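Local structure of catechol 1,2-dioxygenase (Acinetobacter sp., 1DMH) at residues T133-G138 and Q189-T194; V266-P271 and F283-F288. The protein catalyses the iron(III)-dependent intradiol cleavage of catechol by O2 to cis,cis-muconate, the first step of catechol breakdown in the beta-ketoadipate pathway. All blocks are in the same frame, centred on the assembly; numbering follows the deposited sequence.

Contact 1: residues T133-G138 and Q189-T194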
ATOM      1  N   THR A 133     -31.870 -23.361  -6.137  1.00 19.62           N
ATOM      2  CA  THR A 133     -31.881 -23.213  -7.589  1.00 18.37           C
ATOM      3  C   THR A 133     -32.393 -21.876  -8.057  1.00 17.09           C
ATOM      4  O   THR A 133     -33.419 -21.412  -7.593  1.00 17.27           O
ATOM      5  CB  THR A 133     -32.726 -24.307  -8.257  1.00 18.30           C
ATOM      6  OG1 THR A 133     -32.263 -25.580  -7.817  1.00 17.87           O
ATOM      7  CG2 THR A 133     -32.579 -24.254  -9.780  1.00 18.46           C
ATOM      8  N   LEU A 134     -31.676 -21.281  -9.006  1.00 16.60           N
ATOM      9  CA  LEU A 134     -32.029 -19.980  -9.570  1.00 16.15           C
ATOM     10  C   LEU A 134     -31.990 -20.084 -11.090  1.00 15.91           C
ATOM     11  O   LEU A 134     -30.994 -20.554 -11.644  1.00 15.84           O
ATOM     12  CB  LEU A 134     -30.992 -18.925  -9.150  1.00 16.21           C
ATOM     13  CG  LEU A 134     -31.284 -17.421  -9.167  1.00 17.81           C
ATOM     14  CD1 LEU A 134     -30.045 -16.732  -9.661  1.00 17.39           C
ATOM     15  CD2 LEU A 134     -32.476 -17.057  -9.968  1.00 16.67           C
ATOM     16  N   ILE A 135     -33.067 -19.665 -11.755  1.00 15.96           N
ATOM     17  CA  ILE A 135     -33.127 -19.651 -13.231  1.00 16.40           C
ATOM     18  C   ILE A 135     -33.023 -18.143 -13.521  1.00 16.95           C
ATOM     19  O   ILE A 135     -33.904 -17.376 -13.123  1.00 16.56           O
ATOM     20  CB  ILE A 135     -34.511 -20.165 -13.789  1.00 16.95           C
ATOM     21  CG1 ILE A 135     -34.748 -21.613 -13.362  1.00 17.85           C
ATOM     22  CG2 ILE A 135     -34.583 -20.029 -15.316  1.00 16.37           C
ATOM     23  CD1 ILE A 135     -33.681 -22.549 -13.799  1.00 20.22           C
ATOM     24  N   LEU A 136     -31.953 -17.713 -14.181  1.00 16.18           N
ATOM     25  CA  LEU A 136     -31.765 -16.289 -14.463  1.00 15.82           C
ATOM     26  C   LEU A 136     -31.767 -16.146 -15.983  1.00 15.66           C
ATOM     27  O   LEU A 136     -31.030 -16.827 -16.681  1.00 14.52           O
ATOM     28  CB  LEU A 136     -30.426 -15.846 -13.904  1.00 15.23           C
ATOM     29  CG  LEU A 136     -30.005 -14.399 -13.597  1.00 17.24           C
ATOM     30  CD1 LEU A 136     -28.529 -14.321 -13.953  1.00 17.05           C
ATOM     31  CD2 LEU A 136     -30.799 -13.346 -14.324  1.00 16.31           C
ATOM     32  N   HIS A 137     -32.601 -15.264 -16.497  1.00 15.93           N
ATOM     33  CA  HIS A 137     -32.651 -15.107 -17.932  1.00 16.83           C
ATOM     34  C   HIS A 137     -33.045 -13.691 -18.325  1.00 16.52           C
ATOM     35  O   HIS A 137     -33.518 -12.901 -17.507  1.00 16.13           O
ATOM     36  CB  HIS A 137     -33.623 -16.148 -18.513  1.00 17.82           C
ATOM     37  CG  HIS A 137     -35.023 -16.034 -17.990  1.00 18.92           C
ATOM     38  ND1 HIS A 137     -35.993 -15.284 -18.617  1.00 19.84           N
ATOM     39  CD2 HIS A 137     -35.605 -16.541 -16.875  1.00 19.80           C
ATOM     40  CE1 HIS A 137     -37.114 -15.334 -17.916  1.00 19.56           C
ATOM     41  NE2 HIS A 137     -36.905 -16.090 -16.854  1.00 18.92           N
ATOM     42  N   GLY A 138     -32.816 -13.367 -19.586  1.00 16.22           N
ATOM     43  CA  GLY A 138     -33.159 -12.049 -20.054  1.00 16.67           C
ATOM     44  C   GLY A 138     -32.824 -11.908 -21.511  1.00 16.29           C
ATOM     45  O   GLY A 138     -32.434 -12.871 -22.166  1.00 16.06           O
ATOM     46  N   GLN A 189     -31.397 -13.698 -26.471  1.00 20.99           N
ATOM     47  CA  GLN A 189     -31.598 -14.140 -25.105  1.00 20.63           C
ATOM     48  C   GLN A 189     -30.485 -14.987 -24.482  1.00 18.92           C
ATOM     49  O   GLN A 189     -29.702 -15.641 -25.176  1.00 18.69           O
ATOM     50  CB  GLN A 189     -32.931 -14.879 -25.008  1.00 22.27           C
ATOM     51  CG  GLN A 189     -34.121 -13.988 -25.338  1.00 26.64           C
ATOM     52  CD  GLN A 189     -35.464 -14.675 -25.119  1.00 29.24           C
ATOM     53  OE1 GLN A 189     -35.705 -15.780 -25.611  1.00 30.57           O
ATOM     54  NE2 GLN A 189     -36.352 -14.009 -24.390  1.00 31.31           N
ATOM     55  N   TYR A 190     -30.402 -14.938 -23.158  1.00 17.28           N
ATOM     56  CA  TYR A 190     -29.431 -15.738 -22.410  1.00 16.39           C
ATOM     57  C   TYR A 190     -30.246 -16.353 -21.285  1.00 16.00           C
ATOM     58  O   TYR A 190     -31.241 -15.779 -20.831  1.00 15.89           O
ATOM     59  CB  TYR A 190     -28.300 -14.861 -21.845  1.00 15.99           C
ATOM     60  CG  TYR A 190     -28.716 -13.938 -20.704  1.00 15.23           C
ATOM     61  CD1 TYR A 190     -29.286 -12.688 -20.960  1.00 15.01           C
ATOM     62  CD2 TYR A 190     -28.584 -14.337 -19.380  1.00 14.53           C
ATOM     63  CE1 TYR A 190     -29.721 -11.856 -19.922  1.00 14.29           C
ATOM     64  CE2 TYR A 190     -29.013 -13.514 -18.333  1.00 14.41           C
ATOM     65  CZ  TYR A 190     -29.580 -12.276 -18.611  1.00 14.08           C
ATOM     66  OH  TYR A 190     -30.018 -11.467 -17.580  1.00 14.31           O
ATOM     67  N   ARG A 191     -29.865 -17.536 -20.855  1.00 16.53           N
ATOM     68  CA  ARG A 191     -30.587 -18.167 -19.785  1.00 17.41           C
ATOM     69  C   ARG A 191     -29.605 -19.041 -19.051  1.00 17.67           C
ATOM     70  O   ARG A 191     -28.827 -19.770 -19.673  1.00 18.28           O
ATOM     71  CB  ARG A 191     -31.723 -19.003 -20.354  1.00 19.25           C
ATOM     72  CG  ARG A 191     -32.529 -19.748 -19.313  1.00 22.13           C
ATOM     73  CD  ARG A 191     -33.610 -20.562 -19.996  1.00 25.47           C
ATOM     74  NE  ARG A 191     -34.216 -21.555 -19.105  1.00 28.82           N
ATOM     75  CZ  ARG A 191     -35.332 -21.367 -18.398  1.00 30.32           C
ATOM     76  NH1 ARG A 191     -35.998 -20.211 -18.498  1.00 30.55           N
ATOM     77  NH2 ARG A 191     -35.793 -22.352 -17.609  1.00 29.50           N
ATOM     78  N   VAL A 192     -29.586 -18.943 -17.730  1.00 16.79           N
ATOM     79  CA  VAL A 192     -28.682 -19.794 -16.987  1.00 16.82           C
ATOM     80  C   VAL A 192     -29.377 -20.404 -15.820  1.00 16.68           C
ATOM     81  O   VAL A 192     -30.357 -19.859 -15.315  1.00 16.77           O
ATOM     82  CB  VAL A 192     -27.450 -19.042 -16.431  1.00 16.82           C
ATOM     83  CG1 VAL A 192     -26.651 -18.527 -17.540  1.00 16.73           C
ATOM     84  CG2 VAL A 192     -27.881 -17.903 -15.524  1.00 16.40           C
ATOM     85  N   ARG A 193     -28.884 -21.565 -15.423  1.00 15.76           N
ATOM     86  CA  ARG A 193     -29.383 -22.222 -14.236  1.00 15.76           C
ATOM     87  C   ARG A 193     -28.188 -22.150 -13.254  1.00 15.43           C
ATOM     88  O   ARG A 193     -27.069 -22.553 -13.593  1.00 15.09           O
ATOM     89  CB  ARG A 193     -29.767 -23.679 -14.512  1.00 15.87           C
ATOM     90  CG  ARG A 193     -29.970 -24.438 -13.215  1.00 18.19           C
ATOM     91  CD  ARG A 193     -30.451 -25.866 -13.391  1.00 19.11           C
ATOM     92  NE  ARG A 193     -30.379 -26.514 -12.088  1.00 19.71           N
ATOM     93  CZ  ARG A 193     -30.886 -27.706 -11.806  1.00 19.52           C
ATOM     94  NH1 ARG A 193     -31.508 -28.389 -12.740  1.00 18.84           N
ATOM     95  NH2 ARG A 193     -30.775 -28.200 -10.579  1.00 19.02           N
ATOM     96  N   THR A 194     -28.414 -21.605 -12.060  1.00 14.96           N
ATOM     97  CA  THR A 194     -27.344 -21.511 -11.080  1.00 14.82           C
ATOM     98  C   THR A 194     -27.999 -21.548  -9.686  1.00 16.37           C
ATOM     99  O   THR A 194     -29.050 -22.182  -9.528  1.00 15.82           O
ATOM    100  CB  THR A 194     -26.531 -20.220 -11.299  1.00 14.04           C
ATOM    101  OG1 THR A 194     -25.400 -20.224 -10.429  1.00 13.96           O
ATOM    102  CG2 THR A 194     -27.377 -18.986 -11.048  1.00 12.97           C
TER
HETATM  103  O   HOH W   1     -29.580 -26.620  -8.380  1.00 42.99           O
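Leu134, Leu136 and Gly138 each exchange a pair of backbone hydrogen bonds with Thr194, Val192 and Tyr190, respectively, which makes 133-138 and 189-194 antiparallel neighbours in the sheet. Val192 N lies 2.8 Å from Leu136 O, and Gly138 N 3.1 Å from Tyr190 O. The N-H of Leu134 approaches Thr194 O from above its carbonyl plane, 45° out of it, whereas Thr194 N meets Leu134 O almost head-on. Ile135 and His137 sit in the non-hydrogen-bonded positions; their backbone groups bond to Ala284, Met286 and Phe288 on the other flanking strand, as Thr133 does to Ala284. Gln189 N bonds to Asp185 OD1.

On the face of Ile135, His137, Arg191 and Arg193, CG2 of Ile135 lies over one face of the Arg191 guanidinium, 3.4 Å from CZ. The extended Arg191 chain, with CG anti to the backbone N (chi1 178°), runs alongside the His137 side chain. Arg191 NH2 is bonded to Asn277 OD1, and His137 NE2 to Glu285 OE2. Arg193 NH2 reaches a water lying in its guanidinium plane at 3.0 Å; Thr133 OG1 holds the same water, and Glu280 forms a salt bridge to this nitrogen.

On the other face, the Tyr190 ring lies over the backbone of Gly138, with CE1 3.4 Å from Gly138 CA. Its OH is bonded to Phe288 O and Tyr227 OH, while Thr194 OG1 is bonded to His157. Leu136 CB packs 3.7 Å from Val192 CG2. Backbone bonds thus join the strands, while the polar ends of His137, Tyr190, Arg191, Arg193 and Thr194 find partners outside the pair.

Contact 2: residues V266-P271 and F283-F288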
ATOM      1  N   VAL A 266     -38.307 -14.196  -7.814  1.00 27.26           N
ATOM      2  CA  VAL A 266     -39.611 -14.802  -7.577  1.00 28.54           C
ATOM      3  C   VAL A 266     -39.507 -16.291  -7.244  1.00 29.25           C
ATOM      4  O   VAL A 266     -38.852 -17.048  -7.964  1.00 29.43           O
ATOM      5  CB  VAL A 266     -40.494 -14.645  -8.817  1.00 28.63           C
ATOM      6  CG1 VAL A 266     -41.792 -15.393  -8.638  1.00 28.90           C
ATOM      7  CG2 VAL A 266     -40.736 -13.169  -9.075  1.00 29.13           C
ATOM      8  N   GLU A 267     -40.155 -16.716  -6.162  1.00 29.90           N
ATOM      9  CA  GLU A 267     -40.113 -18.121  -5.758  1.00 31.15           C
ATOM     10  C   GLU A 267     -41.252 -18.949  -6.333  1.00 31.46           C
ATOM     11  O   GLU A 267     -42.422 -18.575  -6.242  1.00 31.88           O
ATOM     12  CB  GLU A 267     -40.132 -18.235  -4.238  1.00 31.81           C
ATOM     13  CG  GLU A 267     -38.930 -17.618  -3.566  1.00 34.17           C
ATOM     14  CD  GLU A 267     -37.661 -18.445  -3.741  1.00 35.92           C
ATOM     15  OE1 GLU A 267     -37.737 -19.580  -4.280  1.00 35.96           O
ATOM     16  OE2 GLU A 267     -36.581 -17.957  -3.319  1.00 37.57           O
ATOM     17  N   HIS A 268     -40.896 -20.077  -6.928  1.00 32.06           N
ATOM     18  CA  HIS A 268     -41.872 -20.977  -7.517  1.00 32.93           C
ATOM     19  C   HIS A 268     -41.865 -22.281  -6.743  1.00 34.07           C
ATOM     20  O   HIS A 268     -40.800 -22.840  -6.477  1.00 33.50           O
ATOM     21  CB  HIS A 268     -41.515 -21.230  -8.970  1.00 32.60           C
ATOM     22  CG  HIS A 268     -41.617 -20.009  -9.820  1.00 33.97           C
ATOM     23  ND1 HIS A 268     -42.824 -19.498 -10.241  1.00 34.18           N
ATOM     24  CD2 HIS A 268     -40.668 -19.148 -10.259  1.00 34.06           C
ATOM     25  CE1 HIS A 268     -42.617 -18.375 -10.903  1.00 34.57           C
ATOM     26  NE2 HIS A 268     -41.316 -18.140 -10.927  1.00 34.87           N
ATOM     27  N   THR A 269     -43.052 -22.751  -6.363  1.00 35.58           N
ATOM     28  CA  THR A 269     -43.183 -24.000  -5.618  1.00 37.38           C
ATOM     29  C   THR A 269     -44.198 -24.910  -6.260  1.00 38.32           C
ATOM     30  O   THR A 269     -44.240 -26.094  -5.961  1.00 38.93           O
ATOM     31  CB  THR A 269     -43.649 -23.756  -4.183  1.00 37.19           C
ATOM     32  OG1 THR A 269     -44.773 -22.870  -4.204  1.00 37.88           O
ATOM     33  CG2 THR A 269     -42.540 -23.161  -3.352  1.00 37.41           C
ATOM     34  N   ASP A 270     -45.016 -24.365  -7.149  1.00 39.75           N
ATOM     35  CA  ASP A 270     -46.038 -25.179  -7.774  1.00 41.19           C
ATOM     36  C   ASP A 270     -45.457 -26.144  -8.796  1.00 41.37           C
ATOM     37  O   ASP A 270     -44.600 -25.785  -9.609  1.00 40.51           O
ATOM     38  CB  ASP A 270     -47.083 -24.290  -8.423  1.00 43.07           C
ATOM     39  CG  ASP A 270     -46.611 -23.711  -9.713  1.00 45.34           C
ATOM     40  OD1 ASP A 270     -46.712 -24.417 -10.743  1.00 47.17           O
ATOM     41  OD2 ASP A 270     -46.110 -22.564  -9.695  1.00 47.47           O
ATOM     42  N   PRO A 271     -45.934 -27.394  -8.770  1.00 41.83           N
ATOM     43  CA  PRO A 271     -45.502 -28.461  -9.668  1.00 42.19           C
ATOM     44  C   PRO A 271     -45.455 -28.124 -11.154  1.00 42.72           C
ATOM     45  O   PRO A 271     -44.586 -28.622 -11.867  1.00 42.94           O
ATOM     46  CB  PRO A 271     -46.483 -29.580  -9.338  1.00 41.98           C
ATOM     47  CG  PRO A 271     -46.659 -29.380  -7.844  1.00 41.76           C
ATOM     48  CD  PRO A 271     -46.970 -27.905  -7.854  1.00 41.82           C
ATOM     49  N   PHE A 283     -37.776 -23.407  -6.913  1.00 23.07           N
ATOM     50  CA  PHE A 283     -36.642 -22.628  -7.394  1.00 22.31           C
ATOM     51  C   PHE A 283     -37.018 -21.150  -7.451  1.00 22.17           C
ATOM     52  O   PHE A 283     -38.203 -20.793  -7.355  1.00 22.11           O
ATOM     53  CB  PHE A 283     -36.243 -23.123  -8.800  1.00 21.31           C
ATOM     54  CG  PHE A 283     -37.271 -22.829  -9.861  1.00 20.70           C
ATOM     55  CD1 PHE A 283     -38.380 -23.653 -10.024  1.00 21.13           C
ATOM     56  CD2 PHE A 283     -37.173 -21.689 -10.651  1.00 21.12           C
ATOM     57  CE1 PHE A 283     -39.386 -23.348 -10.958  1.00 20.66           C
ATOM     58  CE2 PHE A 283     -38.166 -21.372 -11.587  1.00 20.97           C
ATOM     59  CZ  PHE A 283     -39.279 -22.209 -11.738  1.00 21.45           C
ATOM     60  N   ALA A 284     -36.006 -20.296  -7.600  1.00 20.80           N
ATOM     61  CA  ALA A 284     -36.224 -18.860  -7.716  1.00 19.56           C
ATOM     62  C   ALA A 284     -36.000 -18.458  -9.193  1.00 19.36           C
ATOM     63  O   ALA A 284     -35.214 -19.082  -9.923  1.00 17.76           O
ATOM     64  CB  ALA A 284     -35.252 -18.119  -6.812  1.00 18.22           C
ATOM     65  N   GLU A 285     -36.718 -17.434  -9.642  1.00 19.31           N
ATOM     66  CA  GLU A 285     -36.549 -16.942 -11.004  1.00 19.88           C
ATOM     67  C   GLU A 285     -36.314 -15.425 -11.010  1.00 19.67           C
ATOM     68  O   GLU A 285     -37.007 -14.673 -10.302  1.00 18.85           O
ATOM     69  CB  GLU A 285     -37.772 -17.269 -11.873  1.00 20.86           C
ATOM     70  CG  GLU A 285     -37.707 -16.666 -13.277  1.00 23.26           C
ATOM     71  CD  GLU A 285     -38.940 -16.967 -14.101  1.00 26.18           C
ATOM     72  OE1 GLU A 285     -40.061 -16.883 -13.551  1.00 28.06           O
ATOM     73  OE2 GLU A 285     -38.805 -17.265 -15.307  1.00 26.86           O
ATOM     74  N   MET A 286     -35.323 -14.993 -11.790  1.00 19.16           N
ATOM     75  CA  MET A 286     -34.994 -13.575 -11.958  1.00 19.17           C
ATOM     76  C   MET A 286     -34.880 -13.319 -13.454  1.00 18.53           C
ATOM     77  O   MET A 286     -34.292 -14.107 -14.187  1.00 18.18           O
ATOM     78  CB  MET A 286     -33.668 -13.207 -11.290  1.00 20.31           C
ATOM     79  CG  MET A 286     -33.646 -13.380  -9.772  1.00 22.58           C
ATOM     80  SD  MET A 286     -32.045 -12.992  -9.004  1.00 22.69           S
ATOM     81  CE  MET A 286     -32.021 -11.257  -9.153  1.00 23.18           C
ATOM     82  N   VAL A 287     -35.487 -12.232 -13.910  1.00 17.99           N
ATOM     83  CA  VAL A 287     -35.433 -11.849 -15.309  1.00 18.30           C
ATOM     84  C   VAL A 287     -34.672 -10.521 -15.312  1.00 17.95           C
ATOM     85  O   VAL A 287     -34.969  -9.646 -14.508  1.00 17.84           O
ATOM     86  CB  VAL A 287     -36.858 -11.603 -15.886  1.00 18.38           C
ATOM     87  CG1 VAL A 287     -36.778 -11.240 -17.365  1.00 19.17           C
ATOM     88  CG2 VAL A 287     -37.710 -12.824 -15.687  1.00 19.87           C
ATOM     89  N   PHE A 288     -33.679 -10.367 -16.174  1.00 17.60           N
ATOM     90  CA  PHE A 288     -32.969  -9.093 -16.220  1.00 17.87           C
ATOM     91  C   PHE A 288     -32.485  -8.862 -17.636  1.00 17.39           C
ATOM     92  O   PHE A 288     -31.678  -9.633 -18.151  1.00 17.36           O
ATOM     93  CB  PHE A 288     -31.772  -9.064 -15.264  1.00 17.55           C
ATOM     94  CG  PHE A 288     -31.115  -7.709 -15.174  1.00 19.41           C
ATOM     95  CD1 PHE A 288     -31.840  -6.600 -14.730  1.00 19.74           C
ATOM     96  CD2 PHE A 288     -29.799  -7.519 -15.582  1.00 19.75           C
ATOM     97  CE1 PHE A 288     -31.266  -5.318 -14.699  1.00 19.20           C
ATOM     98  CE2 PHE A 288     -29.225  -6.245 -15.552  1.00 19.29           C
ATOM     99  CZ  PHE A 288     -29.972  -5.147 -15.107  1.00 19.39           C
TER
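His268 and Phe283 bury the most surface in the contact between 266-271 and 283-288. CB of His268 stands over one face of the phenyl ring, 3.9 Å from its centroid, in a CH-pi contact. The two rings are nearly parallel, at 25°, but slid so far apart that they barely overlap. With chi1 at 68°, Phe283 CG sits between its backbone N and carbonyl carbon, which brings the ring up against His268. In the backbone of the same two residues, His268 N donates to Phe283 O at 2.8 Å in a nearly straight bond, and Phe283 N answers to His268 O. Val266 and Glu285 form the second hydrogen-bonded pair of this antiparallel stretch, with Glu285 N 2.7 Å from Val266 O.

Toward solvent the grip slackens. His268 NE2 makes a weak bond of 3.2 Å to Glu285 OE1, the imidazole and carboxylate planes standing 73° apart; Glu285 OE2 is bonded to His137 NE2. On the opposite face, Glu267 bends back at chi2 and brings OE2 to 3.7 Å from Ala284 CB, while its OE1 accepts from His132. Val266 and Glu267 are themselves exposed.

Beyond His268 the chain leaves the strand, and Asp270 N-caps helix 271-276, its OD1 accepting from Ala273 N. This short helix lies in the connection to strand 283-291, which is flanked by 262-268 and, through parallel pairing, by 133-141; Met286 packs against Val263, Ala265 and Ile241.

Overall arrangement
Contacts 1 and 2 have centres about 10 Å apart in one mixed sheet, where strands 133-141 and 283-291 run side by side; the order across this part is 189-195, 133-141, 283-291, 262-268. Two hydrogen bonds join the contacts: Tyr190 OH lies 2.5 Å from Phe288 O, and His137 NE2 lies 2.7 Å from Glu285 OE2. Leu134 CD2 also packs 3.4 Å from Ala284 O. Contact 1 is nearer the active site: the side chain of Leu134 is about 4 Å from that of catechol-binding Ile225, against about 9 Å for Ala284 of contact 2. The side chain of Thr194 is about 13 Å from the iron(III) ion and about 14 Å from bound 4-methylcatechol.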